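LPXTG-motif cell wall anchor domain protein (Mobiluncus mulieris, PDB 5U5O) probably serves in cell adhesion as part of a giant surface adhesin, its Ig-like domains held by internal disulfide, isopeptide and ester cross-links. Local coordinates at residues F17-G22 with I162-Q167; K30-L35 with V94-M99; Y44-Q49 with V122-W127; G169-T174 with A265-G270; K248-N253 with E283-N288. One frame throughout, in Å; residues are numbered along the deposited sequence. Where two conformers were deposited one is given.

Contact 1 of 5, residues F17-G22 with I162-Q167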
# COMPACT_ATOMS: atom_id res chain seq x y z
N PHE A 17 0.65 -8.21 0.45
CA PHE A 17 1.34 -8.26 -0.84
C PHE A 17 1.79 -6.86 -1.22
O PHE A 17 1.32 -5.87 -0.66
CB PHE A 17 0.45 -8.86 -1.93
CG PHE A 17 -0.78 -8.05 -2.24
CD1 PHE A 17 -1.96 -8.25 -1.57
CD2 PHE A 17 -0.76 -7.10 -3.24
CE1 PHE A 17 -3.09 -7.50 -1.89
CE2 PHE A 17 -1.87 -6.35 -3.57
CZ PHE A 17 -3.05 -6.56 -2.89
N ASP A 18 2.71 -6.84 -2.17
CA ASP A 18 3.34 -5.60 -2.64
C ASP A 18 2.50 -5.00 -3.77
O ASP A 18 2.63 -5.41 -4.94
CB ASP A 18 4.78 -5.88 -3.11
CG ASP A 18 5.47 -4.66 -3.71
OD1 ASP A 18 4.85 -3.57 -3.78
OD2 ASP A 18 6.63 -4.80 -4.14
N VAL A 19 1.73 -3.97 -3.44
CA VAL A 19 0.78 -3.36 -4.37
C VAL A 19 1.44 -2.41 -5.36
O VAL A 19 0.82 -2.00 -6.34
CB VAL A 19 -0.38 -2.65 -3.60
CG1 VAL A 19 0.06 -1.31 -3.00
CG2 VAL A 19 -1.60 -2.47 -4.49
N THR A 20 2.70 -2.04 -5.10
CA THR A 20 3.46 -1.23 -6.04
C THR A 20 4.42 -2.07 -6.91
O THR A 20 5.33 -1.51 -7.51
CB THR A 20 4.26 -0.13 -5.31
OG1 THR A 20 5.07 -0.70 -4.28
CG2 THR A 20 3.33 0.92 -4.74
N ASP A 21 4.19 -3.38 -6.98
CA ASP A 21 4.96 -4.26 -7.86
C ASP A 21 4.52 -4.02 -9.30
O ASP A 21 3.45 -4.47 -9.73
CB ASP A 21 4.75 -5.73 -7.47
CG ASP A 21 5.67 -6.69 -8.22
OD1 ASP A 21 6.34 -6.29 -9.18
OD2 ASP A 21 5.73 -7.87 -7.82
N GLY A 22 5.38 -3.35 -10.07
CA GLY A 22 5.11 -3.08 -11.47
C GLY A 22 5.02 -4.30 -12.37
O GLY A 22 4.43 -4.23 -13.45
N ILE A 162 -6.64 -8.60 4.25
CA ILE A 162 -5.43 -8.62 3.41
C ILE A 162 -4.91 -7.18 3.37
O ILE A 162 -5.71 -6.25 3.22
CB ILE A 162 -5.73 -9.08 1.95
CG1 ILE A 162 -6.23 -10.53 1.92
CG2 ILE A 162 -4.51 -8.92 1.04
CD1 ILE A 162 -5.19 -11.55 2.32
N THR A 163 -3.59 -7.01 3.45
CA THR A 163 -2.99 -5.68 3.33
C THR A 163 -2.24 -5.54 2.02
O THR A 163 -1.32 -6.30 1.76
CB THR A 163 -2.04 -5.39 4.50
OG1 THR A 163 -2.73 -5.64 5.71
CG2 THR A 163 -1.62 -3.93 4.51
N ALA A 164 -2.66 -4.57 1.22
CA ALA A 164 -1.95 -4.18 0.01
C ALA A 164 -0.92 -3.12 0.41
O ALA A 164 -1.29 -1.97 0.71
CB ALA A 164 -2.95 -3.63 -0.99
N GLU A 165 0.35 -3.53 0.47
CA GLU A 165 1.44 -2.73 1.03
C GLU A 165 2.24 -2.05 -0.07
O GLU A 165 2.84 -2.73 -0.91
CB GLU A 165 2.41 -3.59 1.84
CG GLU A 165 1.79 -4.23 3.06
CD GLU A 165 2.78 -5.03 3.88
OE1 GLU A 165 3.82 -5.47 3.35
OE2 GLU A 165 2.48 -5.26 5.06
N PRO A 166 2.29 -0.70 -0.07
CA PRO A 166 3.21 -0.05 -1.02
C PRO A 166 4.65 -0.13 -0.54
O PRO A 166 4.91 -0.22 0.65
CB PRO A 166 2.74 1.40 -1.01
CG PRO A 166 2.20 1.59 0.36
CD PRO A 166 1.57 0.28 0.77
N GLN A 167 5.58 -0.07 -1.49
CA GLN A 167 6.99 0.14 -1.18
C GLN A 167 7.29 1.63 -1.25
O GLN A 167 6.46 2.41 -1.73
CB GLN A 167 7.91 -0.65 -2.13
CG GLN A 167 7.51 -2.10 -2.36
CD GLN A 167 7.17 -2.85 -1.08
OE1 GLN A 167 6.08 -3.42 -0.94
NE2 GLN A 167 8.10 -2.84 -0.13

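Contact 2 of 5, residues K30-L35 with V94-M99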
# COMPACT_ATOMS: atom_id res chain seq x y z
N LYS A 30 -6.72 -15.80 -2.31
CA LYS A 30 -7.29 -17.10 -1.98
C LYS A 30 -8.25 -16.93 -0.79
O LYS A 30 -7.84 -16.54 0.31
CB LYS A 30 -6.20 -18.08 -1.61
CG LYS A 30 -6.70 -19.51 -1.44
CD LYS A 30 -5.61 -20.35 -0.83
CE LYS A 30 -5.97 -21.81 -0.79
NZ LYS A 30 -4.79 -22.63 -0.39
N ASP A 31 -9.51 -17.25 -1.05
CA ASP A 31 -10.58 -17.15 -0.05
C ASP A 31 -10.92 -18.58 0.38
O ASP A 31 -11.62 -19.28 -0.33
CB ASP A 31 -11.73 -16.43 -0.72
CG ASP A 31 -13.00 -16.41 0.11
OD1 ASP A 31 -13.01 -16.72 1.35
OD2 ASP A 31 -13.98 -16.00 -0.55
N THR A 32 -10.28 -19.01 1.46
CA THR A 32 -10.53 -20.35 2.00
C THR A 32 -11.81 -20.27 2.84
O THR A 32 -11.86 -19.56 3.83
CB THR A 32 -9.35 -20.87 2.82
OG1 THR A 32 -8.21 -20.95 1.96
CG2 THR A 32 -9.59 -22.25 3.36
N VAL A 33 -12.82 -20.99 2.38
CA VAL A 33 -14.17 -20.94 2.98
C VAL A 33 -14.39 -22.12 3.92
O VAL A 33 -14.13 -23.25 3.60
CB VAL A 33 -15.21 -20.93 1.86
CG1 VAL A 33 -16.61 -20.82 2.47
CG2 VAL A 33 -14.93 -19.79 0.86
N ARG A 34 -14.84 -21.77 5.13
CA ARG A 34 -15.08 -22.74 6.21
C ARG A 34 -16.60 -22.80 6.47
O ARG A 34 -17.20 -21.78 6.82
CB ARG A 34 -14.32 -22.30 7.45
CG ARG A 34 -12.85 -21.98 7.24
CD ARG A 34 -11.98 -23.21 7.35
NE ARG A 34 -11.83 -23.66 8.75
CZ ARG A 34 -11.07 -24.69 9.14
NH1 ARG A 34 -10.36 -25.36 8.23
NH2 ARG A 34 -10.98 -25.05 10.42
N LEU A 35 -17.17 -23.96 6.20
CA LEU A 35 -18.60 -24.17 6.38
C LEU A 35 -18.85 -24.93 7.67
O LEU A 35 -18.28 -25.98 7.90
CB LEU A 35 -19.19 -24.95 5.23
CG LEU A 35 -18.94 -24.36 3.84
CD1 LEU A 35 -19.53 -25.25 2.75
CD2 LEU A 35 -19.48 -22.94 3.69
N VAL A 94 -16.65 -28.81 10.59
CA VAL A 94 -16.09 -27.81 9.64
C VAL A 94 -15.74 -28.48 8.33
O VAL A 94 -15.10 -29.51 8.34
CB VAL A 94 -14.86 -27.10 10.22
CG1 VAL A 94 -14.42 -25.97 9.29
CG2 VAL A 94 -15.13 -26.56 11.61
N TYR A 95 -16.29 -27.93 7.26
CA TYR A 95 -16.00 -28.39 5.91
C TYR A 95 -15.38 -27.25 5.13
O TYR A 95 -15.91 -26.14 5.10
CB TYR A 95 -17.27 -28.86 5.23
CG TYR A 95 -17.95 -29.99 5.96
CD1 TYR A 95 -18.80 -29.74 7.04
CD2 TYR A 95 -17.72 -31.31 5.61
CE1 TYR A 95 -19.42 -30.77 7.71
CE2 TYR A 95 -18.36 -32.35 6.29
CZ TYR A 95 -19.20 -32.07 7.35
OH TYR A 95 -19.81 -33.10 8.02
N GLU A 96 -14.26 -27.53 4.44
CA GLU A 96 -13.46 -26.48 3.80
C GLU A 96 -13.50 -26.58 2.28
O GLU A 96 -13.43 -27.67 1.73
CB GLU A 96 -12.04 -26.56 4.30
CG GLU A 96 -11.17 -25.40 3.85
CD GLU A 96 -9.78 -25.47 4.44
OE1 GLU A 96 -9.57 -24.98 5.56
OE2 GLU A 96 -8.86 -25.94 3.74
N THR A 97 -13.66 -25.43 1.65
CA THR A 97 -13.47 -25.31 0.20
C THR A 97 -12.80 -23.97 -0.05
O THR A 97 -12.36 -23.32 0.89
CB THR A 97 -14.81 -25.47 -0.53
OG1 THR A 97 -14.57 -25.52 -1.94
CG2 THR A 97 -15.79 -24.36 -0.21
N GLU A 98 -12.63 -23.59 -1.31
CA GLU A 98 -11.98 -22.31 -1.60
C GLU A 98 -12.49 -21.67 -2.86
O GLU A 98 -13.04 -22.34 -3.73
CB GLU A 98 -10.46 -22.47 -1.69
CG GLU A 98 -10.00 -23.37 -2.81
CD GLU A 98 -8.50 -23.56 -2.80
OE1 GLU A 98 -8.01 -24.35 -1.97
OE2 GLU A 98 -7.81 -22.91 -3.61
N MET A 99 -12.30 -20.35 -2.95
CA MET A 99 -12.59 -19.60 -4.17
C MET A 99 -11.51 -18.53 -4.33
O MET A 99 -10.87 -18.14 -3.36
CB MET A 99 -13.98 -18.97 -4.19
CG MET A 99 -14.54 -18.54 -2.82
SD MET A 99 -15.99 -17.46 -2.92
CE MET A 99 -17.07 -18.45 -3.96
O HOH W 1 -7.95 -23.77 0.87

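Contact 3 of 5, residues Y44-Q49 with V122-W127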
# COMPACT_ATOMS: atom_id res chain seq x y z
N TYR A 44 -25.06 -26.30 -1.48
CA TYR A 44 -25.15 -24.90 -1.08
C TYR A 44 -24.54 -24.03 -2.17
O TYR A 44 -23.73 -24.52 -3.00
CB TYR A 44 -24.34 -24.68 0.19
CG TYR A 44 -24.85 -25.46 1.37
CD1 TYR A 44 -24.52 -26.79 1.54
CD2 TYR A 44 -25.63 -24.86 2.35
CE1 TYR A 44 -25.00 -27.53 2.63
CE2 TYR A 44 -26.09 -25.58 3.45
CZ TYR A 44 -25.77 -26.91 3.58
OH TYR A 44 -26.23 -27.69 4.64
N ALA A 45 -24.92 -22.76 -2.19
CA ALA A 45 -24.19 -21.76 -2.98
C ALA A 45 -23.41 -20.90 -2.01
O ALA A 45 -23.89 -20.52 -0.93
CB ALA A 45 -25.13 -20.90 -3.81
N ILE A 46 -22.19 -20.56 -2.41
CA ILE A 46 -21.34 -19.63 -1.69
C ILE A 46 -20.96 -18.45 -2.56
O ILE A 46 -20.75 -18.62 -3.78
CB ILE A 46 -20.10 -20.31 -1.06
CG1 ILE A 46 -19.30 -21.12 -2.09
CG2 ILE A 46 -20.56 -21.16 0.14
CD1 ILE A 46 -17.98 -21.60 -1.54
N ALA A 47 -20.83 -17.28 -1.96
CA ALA A 47 -20.35 -16.09 -2.69
C ALA A 47 -19.38 -15.36 -1.83
O ALA A 47 -19.57 -15.25 -0.59
CB ALA A 47 -21.52 -15.18 -3.02
N GLY A 48 -18.35 -14.83 -2.47
CA GLY A 48 -17.37 -13.99 -1.82
C GLY A 48 -17.21 -12.67 -2.57
O GLY A 48 -17.37 -12.61 -3.80
N GLN A 49 -16.86 -11.63 -1.82
CA GLN A 49 -16.53 -10.32 -2.38
C GLN A 49 -15.34 -9.75 -1.65
O GLN A 49 -15.18 -9.94 -0.45
CB GLN A 49 -17.68 -9.32 -2.28
CG GLN A 49 -19.01 -9.82 -2.79
CD GLN A 49 -19.76 -10.67 -1.77
OE1 GLN A 49 -19.76 -10.38 -0.56
NE2 GLN A 49 -20.39 -11.74 -2.24
N VAL A 122 -12.43 -9.66 2.88
CA VAL A 122 -13.31 -10.59 2.18
C VAL A 122 -14.61 -10.76 2.99
O VAL A 122 -14.57 -10.92 4.23
CB VAL A 122 -12.65 -11.95 2.05
CG1 VAL A 122 -13.62 -13.01 1.52
CG2 VAL A 122 -11.46 -11.83 1.12
N TYR A 123 -15.74 -10.65 2.31
CA TYR A 123 -17.08 -10.96 2.84
C TYR A 123 -17.53 -12.25 2.16
O TYR A 123 -17.14 -12.52 1.02
CB TYR A 123 -18.02 -9.82 2.46
CG TYR A 123 -18.01 -8.62 3.40
CD1 TYR A 123 -16.91 -8.31 4.21
CD2 TYR A 123 -19.14 -7.80 3.49
CE1 TYR A 123 -16.94 -7.21 5.08
CE2 TYR A 123 -19.17 -6.70 4.34
CZ TYR A 123 -18.07 -6.42 5.13
OH TYR A 123 -18.12 -5.33 5.97
N GLU A 124 -18.35 -13.04 2.86
CA GLU A 124 -18.82 -14.33 2.33
C GLU A 124 -20.27 -14.57 2.75
O GLU A 124 -20.69 -14.17 3.86
CB GLU A 124 -17.98 -15.50 2.86
CG GLU A 124 -18.12 -16.80 2.07
CD GLU A 124 -17.30 -16.80 0.78
OE1 GLU A 124 -16.40 -15.94 0.62
OE2 GLU A 124 -17.58 -17.66 -0.07
N GLN A 125 -21.04 -15.18 1.86
CA GLN A 125 -22.40 -15.61 2.21
C GLN A 125 -22.60 -17.05 1.80
O GLN A 125 -22.03 -17.54 0.78
CB GLN A 125 -23.46 -14.72 1.56
CG GLN A 125 -23.26 -13.22 1.81
CD GLN A 125 -22.22 -12.61 0.86
OE1 GLN A 125 -22.24 -12.89 -0.33
NE2 GLN A 125 -21.31 -11.80 1.39
N LEU A 126 -23.46 -17.72 2.58
CA LEU A 126 -23.82 -19.11 2.36
C LEU A 126 -25.32 -19.21 2.13
O LEU A 126 -26.09 -18.74 2.99
CB LEU A 126 -23.45 -19.93 3.60
CG LEU A 126 -23.82 -21.41 3.64
CD1 LEU A 126 -23.06 -22.19 2.57
CD2 LEU A 126 -23.61 -22.01 5.03
N TRP A 127 -25.74 -19.88 1.06
CA TRP A 127 -27.13 -20.00 0.65
C TRP A 127 -27.50 -21.48 0.69
O TRP A 127 -26.82 -22.34 0.11
CB TRP A 127 -27.35 -19.45 -0.77
CG TRP A 127 -27.11 -17.99 -0.94
CD1 TRP A 127 -25.91 -17.36 -1.05
CD2 TRP A 127 -28.11 -16.97 -1.11
NE1 TRP A 127 -26.09 -16.02 -1.23
CE2 TRP A 127 -27.43 -15.75 -1.28
CE3 TRP A 127 -29.51 -16.98 -1.12
CZ2 TRP A 127 -28.10 -14.54 -1.46
CZ3 TRP A 127 -30.18 -15.78 -1.29
CH2 TRP A 127 -29.47 -14.57 -1.46

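Contact 4 of 5, residues G169-T174 with A265-G270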
# COMPACT_ATOMS: atom_id res chain seq x y z
N GLY A 169 10.46 4.88 -1.63
CA GLY A 169 11.76 5.38 -2.04
C GLY A 169 12.39 6.27 -0.99
O GLY A 169 11.88 6.37 0.15
N SER A 170 13.49 6.94 -1.39
CA SER A 170 14.21 7.81 -0.47
C SER A 170 14.97 8.87 -1.26
O SER A 170 15.19 8.73 -2.48
CB SER A 170 15.21 7.03 0.37
OG SER A 170 16.23 6.43 -0.42
N LEU A 171 15.37 9.90 -0.54
CA LEU A 171 16.13 11.00 -1.10
C LEU A 171 17.30 11.29 -0.20
O LEU A 171 17.13 11.70 0.95
CB LEU A 171 15.25 12.23 -1.24
CG LEU A 171 15.90 13.50 -1.79
CD1 LEU A 171 16.59 13.34 -3.14
CD2 LEU A 171 14.80 14.55 -1.89
N LYS A 172 18.50 11.14 -0.76
CA LYS A 172 19.73 11.52 -0.10
C LYS A 172 20.17 12.84 -0.67
O LYS A 172 20.17 13.02 -1.90
CB LYS A 172 20.83 10.48 -0.31
CG LYS A 172 22.12 10.79 0.44
CD LYS A 172 23.29 9.93 -0.00
CE LYS A 172 23.08 8.47 0.35
NZ LYS A 172 24.34 7.69 0.21
N LEU A 173 20.61 13.74 0.18
CA LEU A 173 21.12 15.05 -0.22
C LEU A 173 22.48 15.19 0.39
O LEU A 173 22.66 15.02 1.58
CB LEU A 173 20.20 16.17 0.30
CG LEU A 173 20.66 17.60 -0.04
CD1 LEU A 173 20.73 17.86 -1.55
CD2 LEU A 173 19.77 18.60 0.67
N THR A 174 23.46 15.55 -0.45
CA THR A 174 24.85 15.81 -0.05
C THR A 174 25.18 17.26 -0.42
O THR A 174 24.74 17.74 -1.47
CB THR A 174 25.82 14.87 -0.80
OG1 THR A 174 25.49 13.51 -0.49
CG2 THR A 174 27.28 15.10 -0.43
N ALA A 265 15.16 23.08 -5.99
CA ALA A 265 15.15 21.96 -6.92
C ALA A 265 13.86 21.19 -6.77
O ALA A 265 13.22 21.21 -5.69
CB ALA A 265 16.32 21.03 -6.64
N VAL A 266 13.49 20.49 -7.81
CA VAL A 266 12.37 19.56 -7.82
C VAL A 266 12.87 18.25 -8.40
O VAL A 266 13.54 18.24 -9.45
CB VAL A 266 11.19 20.08 -8.66
CG1 VAL A 266 10.00 19.13 -8.57
CG2 VAL A 266 10.78 21.48 -8.21
N VAL A 267 12.54 17.13 -7.77
CA VAL A 267 12.96 15.82 -8.23
C VAL A 267 11.83 14.82 -7.98
O VAL A 267 11.08 14.96 -6.99
CB VAL A 267 14.30 15.41 -7.56
CG1 VAL A 267 14.15 15.26 -6.05
CG2 VAL A 267 14.91 14.18 -8.19
N LYS A 268 11.67 13.85 -8.86
CA LYS A 268 10.69 12.78 -8.70
C LYS A 268 11.38 11.63 -8.02
O LYS A 268 12.55 11.31 -8.33
CB LYS A 268 10.18 12.31 -10.06
CG LYS A 268 9.47 13.37 -10.90
CD LYS A 268 8.16 13.85 -10.33
CE LYS A 268 7.10 12.76 -10.22
NZ LYS A 268 6.79 12.05 -11.50
N ILE A 269 10.64 11.00 -7.09
CA ILE A 269 11.16 9.88 -6.35
C ILE A 269 10.36 8.64 -6.78
O ILE A 269 9.28 8.38 -6.26
CB ILE A 269 11.01 10.12 -4.82
CG1 ILE A 269 11.58 11.47 -4.40
CG2 ILE A 269 11.65 8.98 -4.03
CD1 ILE A 269 13.06 11.67 -4.64
N GLY A 270 10.90 7.92 -7.77
CA GLY A 270 10.25 6.72 -8.31
C GLY A 270 9.17 7.06 -9.31
O GLY A 270 8.93 8.24 -9.61

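Contact 5 of 5, residues K248-N253 with E283-N288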
# COMPACT_ATOMS: atom_id res chain seq x y z
N LYS A 248 24.16 24.52 -7.62
CA LYS A 248 24.07 23.61 -8.73
C LYS A 248 23.66 22.23 -8.24
O LYS A 248 24.39 21.58 -7.50
CB LYS A 248 25.42 23.57 -9.48
CG LYS A 248 25.96 24.95 -9.86
CD LYS A 248 27.29 24.89 -10.62
CE LYS A 248 27.80 26.27 -11.02
NZ LYS A 248 29.09 26.21 -11.74
N PHE A 249 22.48 21.79 -8.67
CA PHE A 249 21.96 20.48 -8.28
C PHE A 249 22.29 19.44 -9.33
O PHE A 249 22.09 19.68 -10.52
CB PHE A 249 20.46 20.52 -8.05
CG PHE A 249 20.03 21.36 -6.89
CD1 PHE A 249 19.94 20.82 -5.62
CD2 PHE A 249 19.66 22.68 -7.08
CE1 PHE A 249 19.47 21.58 -4.53
CE2 PHE A 249 19.20 23.44 -6.01
CZ PHE A 249 19.10 22.89 -4.73
N THR A 250 22.75 18.27 -8.90
CA THR A 250 22.96 17.13 -9.78
C THR A 250 22.40 15.89 -9.09
O THR A 250 22.16 15.93 -7.88
CB THR A 250 24.44 16.90 -10.09
OG1 THR A 250 25.17 16.80 -8.86
CG2 THR A 250 25.01 18.06 -10.88
N ALA A 251 22.14 14.83 -9.84
CA ALA A 251 21.75 13.55 -9.26
C ALA A 251 22.44 12.43 -10.01
O ALA A 251 22.81 12.60 -11.17
CB ALA A 251 20.24 13.35 -9.31
N VAL A 252 22.62 11.30 -9.35
CA VAL A 252 23.21 10.12 -9.97
C VAL A 252 22.14 9.23 -10.59
O VAL A 252 20.93 9.51 -10.48
CB VAL A 252 24.11 9.31 -9.00
CG1 VAL A 252 25.21 10.19 -8.43
CG2 VAL A 252 23.31 8.68 -7.87
N ASN A 253 22.59 8.22 -11.33
CA ASN A 253 21.72 7.21 -11.96
C ASN A 253 20.78 7.79 -13.02
O ASN A 253 19.74 7.23 -13.32
CB ASN A 253 20.96 6.38 -10.90
CG ASN A 253 21.87 5.44 -10.13
OD1 ASN A 253 22.87 4.96 -10.66
ND2 ASN A 253 21.53 5.17 -8.88
N GLU A 283 19.69 10.13 -5.21
CA GLU A 283 20.77 10.82 -4.51
C GLU A 283 21.09 12.13 -5.23
O GLU A 283 21.52 12.10 -6.40
CB GLU A 283 22.01 9.94 -4.43
CG GLU A 283 21.76 8.55 -3.85
CD GLU A 283 22.93 7.62 -4.10
OE1 GLU A 283 23.98 7.81 -3.45
OE2 GLU A 283 22.79 6.72 -4.94
N VAL A 284 20.90 13.25 -4.55
CA VAL A 284 21.13 14.58 -5.11
C VAL A 284 22.31 15.22 -4.42
O VAL A 284 22.52 15.04 -3.21
CB VAL A 284 19.85 15.45 -4.95
CG1 VAL A 284 20.10 16.91 -5.30
CG2 VAL A 284 18.71 14.91 -5.79
N THR A 285 23.13 15.95 -5.18
CA THR A 285 24.16 16.79 -4.60
C THR A 285 23.82 18.24 -4.89
O THR A 285 23.49 18.57 -6.04
CB THR A 285 25.53 16.41 -5.18
OG1 THR A 285 25.83 15.07 -4.78
CG2 THR A 285 26.65 17.34 -4.67
N ALA A 286 23.91 19.08 -3.85
CA ALA A 286 23.78 20.51 -4.00
C ALA A 286 25.17 21.10 -3.87
O ALA A 286 25.77 21.02 -2.79
CB ALA A 286 22.88 21.07 -2.93
N GLU A 287 25.73 21.64 -4.97
CA GLU A 287 27.02 22.32 -4.93
C GLU A 287 26.79 23.78 -4.73
O GLU A 287 26.13 24.42 -5.52
CB GLU A 287 27.81 22.11 -6.23
CG GLU A 287 29.15 22.86 -6.24
CD GLU A 287 29.85 22.86 -7.55
OE1 GLU A 287 29.69 21.89 -8.29
OE2 GLU A 287 30.58 23.82 -7.83
N ASN A 288 27.34 24.30 -3.64
CA ASN A 288 27.39 25.73 -3.38
C ASN A 288 28.61 26.30 -4.14
O ASN A 288 29.74 26.20 -3.66
CB ASN A 288 27.55 26.00 -1.88
CG ASN A 288 26.30 25.62 -1.08
OD1 ASN A 288 25.35 26.39 -1.16
O HOH W 2 31.02 25.37 -9.99
O HOH W 3 19.71 9.37 -7.94
O HOH W 4 20.46 6.77 -7.10

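Contact 1 of 5, residues F17-G22 with I162-Q167
Phe-17 and Ala-164 pair in a short parallel beta ladder that runs one step further, to Asp-18 and Glu-165, and they form the tightly packed part of the contact. It lies at the end of the first, T-Q ester bond domain, where strand 150-178 leads on to the second. Ala-164 CA lies over one face of the Phe-17 ring, 4.0 Å from its centroid and 17° off the normal, a CH-pi contact; Phe-17 CZ also meets Ala-164 CB at 3.5 Å. Ile-162 arrives at the ring edge instead, with its CG2 in the ring plane and 3.6 Å from Phe-17 CE1. Val-19 sets its CB against Ala-164 CB, and Leu-108 of helix 105-109 touches both Phe-17 and Val-19. The more open side is polar and lies where the first strand ends in a type I turn, Asp-18 to Asp-21. There Val-19, already beyond the strand, gives its N-H to Glu-165 O from 52° out of the carbonyl plane. Thr-20 takes over: with chi1 at 54° its OG1 sits between its own backbone N and carbonyl carbon and accepts from Gln-167 N at 2.9 Å. The same OG1 donates to the syn lone pair of Asp-18 OD1 at 2.9 Å. Asp-18 OD1 also accepts from the Thr-20 N-H, closing an Asx turn. The hydroxyl thus donates to the carboxylate and accepts from the backbone of 162-167, a two-bond link that carries the pairing past the last strand residue.

Contact 2 of 5, residues K30-L35 with V94-M99
Lys-30 opens the pairing with Met-99 and Glu-98 on an antiparallel ladder in one layer of the sandwich of the first, T-Q ester bond domain; its hydrogen-bonded pairs are Asp-31 with Met-99, Val-33 with Thr-97 and Leu-35 with Tyr-95. The extended lysine lays CE across the Glu-98 carboxylate, and the salt bridge from Lys-30 NZ to Glu-98 OE1 is long, at 4.0 Å. Asp-31 turns to the buried face, its side chain alongside that of Met-99, with OD2 3.4 Å from Met-99 SD; between the sheets its carboxylate closely approaches that of Glu-124. On the other face Thr-32 presses CG2 on Glu-96 CD at 3.4 Å, while a water bridges Thr-32 OG1 and Glu-98 OE1, donating to OE1 at 2.9 Å. Val-33 returns inward, CG2 against Met-99 CG at 3.9 Å. Arg-34 is bent at chi2 (-86°) and chi3 (-74°), which folds the guanidinium back over the neighbouring strand. Val-94 CG1 covers one of its faces, 3.5 Å from Arg-34 NE. Arg-34 NH1 makes a salt bridge to Glu-96 OE1 at 2.8 Å; OE1 lies in the guanidinium plane but is met on its anti side, guanidinium and carboxylate planes 49° apart. Arg-34 NH2 goes on to Glu-84 and Pro-79 O. Leu-35, Thr-97 and Met-99 pack on Ile-46 of the opposing sheet, and Val-33 on Glu-124. Ion pairs and water thus link the strands outside, whereas the inward face is mostly apolar with the Asp-31 and Glu-124 carboxylates set into it.

Contact 3 of 5, residues Y44-Q49 with V122-W127
Gln-49 and Gln-125 adopt matching torsions, each bent at chi2 (82° and 81°), and this turns their amides toward one another across the ladder. The planes are only 18° apart, and two reciprocal bonds close the pair: Gln-125 NE2 to Gln-49 OE1 at 2.9 Å and Gln-49 NE2 to Gln-125 OE1 at 2.9 Å. Each oxygen is met in its carbonyl plane on a lone pair, so both amides are held flat; Asn-153 takes a further bond from Gln-125 NE2. On the opposite face Leu-126 CD1 wedges between Ile-46 CG2 (3.6 Å) and Tyr-44 CB (3.7 Å). The Glu-124 carboxylate, also on that face, bends over the backbone of Gly-48, its OE1 3.3 Å from Gly-48 CA. Six backbone bonds, at Ala-45 with Trp-127, Ala-47 with Gln-125 and Gln-49 with Tyr-123, fix the register. Ile-46 and Glu-124 reach Met-99 of the other sheet, as expected of paired antiparallel strands in one layer of an Ig-like beta sandwich.

Contact 4 of 5, residues G169-T174 with A265-G270
Leu-171 and Ile-269 meet across the interior of the second domain without a single hydrogen bond between the two segments. Ile-269 CD1 is the touching branch: it lies 4.1 Å from Leu-171 CB and 4.2 Å from Leu-171 CD1, with the two side chains at about a right angle. Leu-171 reaches it with CG anti to the backbone N (chi1 179°), and chi2 of 55° then sets CD1 4.3 Å from Val-267 CG1. The other branch of Ile-269 works on the backbone, CG2 standing 3.8 Å from Ser-170 N and 4.1 Å from Gly-169 CA; having no side chain, Gly-169 allows that approach. The strand axes pass 8.0 Å apart at 146°, too far for a shared ladder, so these are strands of two different layers. In the next shell, Val-282 touches both Leu-171 and Ile-269, and Val-284 packs on Leu-171. Cys-228, disulfide-bonded to Cys-200, also meets Leu-171, and Val-267 rests on Val-255 and Val-257. Further out, segment 169-174 of strand 150-178 is set in its sheet by backbone bonds to Ile-222 and Val-219 on one neighbour and to Val-282 on another. Ser-170 points away from the contact, with OG bonded to Asn-281. Cohesion here therefore rests on van der Waals contact, largely between aliphatic groups that join the two layers of the sandwich, while the polar bonds run within the sheets.

Contact 5 of 5, residues K248-N253 with E283-N288
Phe-249, Val-284 and Ala-286 mark the inward face of an antiparallel ladder in one layer of a beta sandwich consistent with the transthyretin clan; the strand axes are 4.6 Å apart and run at 159°. Val-284 CG1 comes to the edge of the Phe-249 ring, near its plane, 3.9 Å from CD1. Ala-286 CB reaches the same ring obliquely, 3.8 Å from CE1. Phe-249 and Val-284 both continue onto Ile-230 of the opposing sheet. On the outer face Thr-250 and Thr-285 lie side by side, pointing the same way, with OG1 of Thr-250 3.7 Å from Thr-285 CB. Lys-248 and Glu-287 both extend outward there, and a water joins them, accepting from Lys-248 NZ and donating to Glu-287 OE2, which also bonds to Thr-178. Where the ladder ends, Val-252 N still reaches Glu-283 O at 3.2 Å, and another water links Val-252 O to Glu-283 N. At the other end Asn-288 turns away from Lys-248, its CG bonded covalently to Lys-175 NZ in an intramolecular isopeptide cross-link.

How the contacts relate
From the N terminus, contact 1 opens at 17-22 and closes a loop of 139 residues when the chain returns at 162-167. Contacts 2 and 3 both fall within that loop and cross each other, their segments alternating as 30-35, 44-49, 94-99 and 122-127; each ties one layer of the sandwich, and they meet across the layers at Asp-31 and Met-99 with Glu-124. Strand 150-178 then carries the chain from contact 1 directly into contact 4, in series, and so spans both domains. Contact 4 closes a 90-residue loop and contact 5 a 29-residue one; they cross, 283-288 returning beside 169-174. Contact 4 bridges layers; contact 5 pairs strands within one.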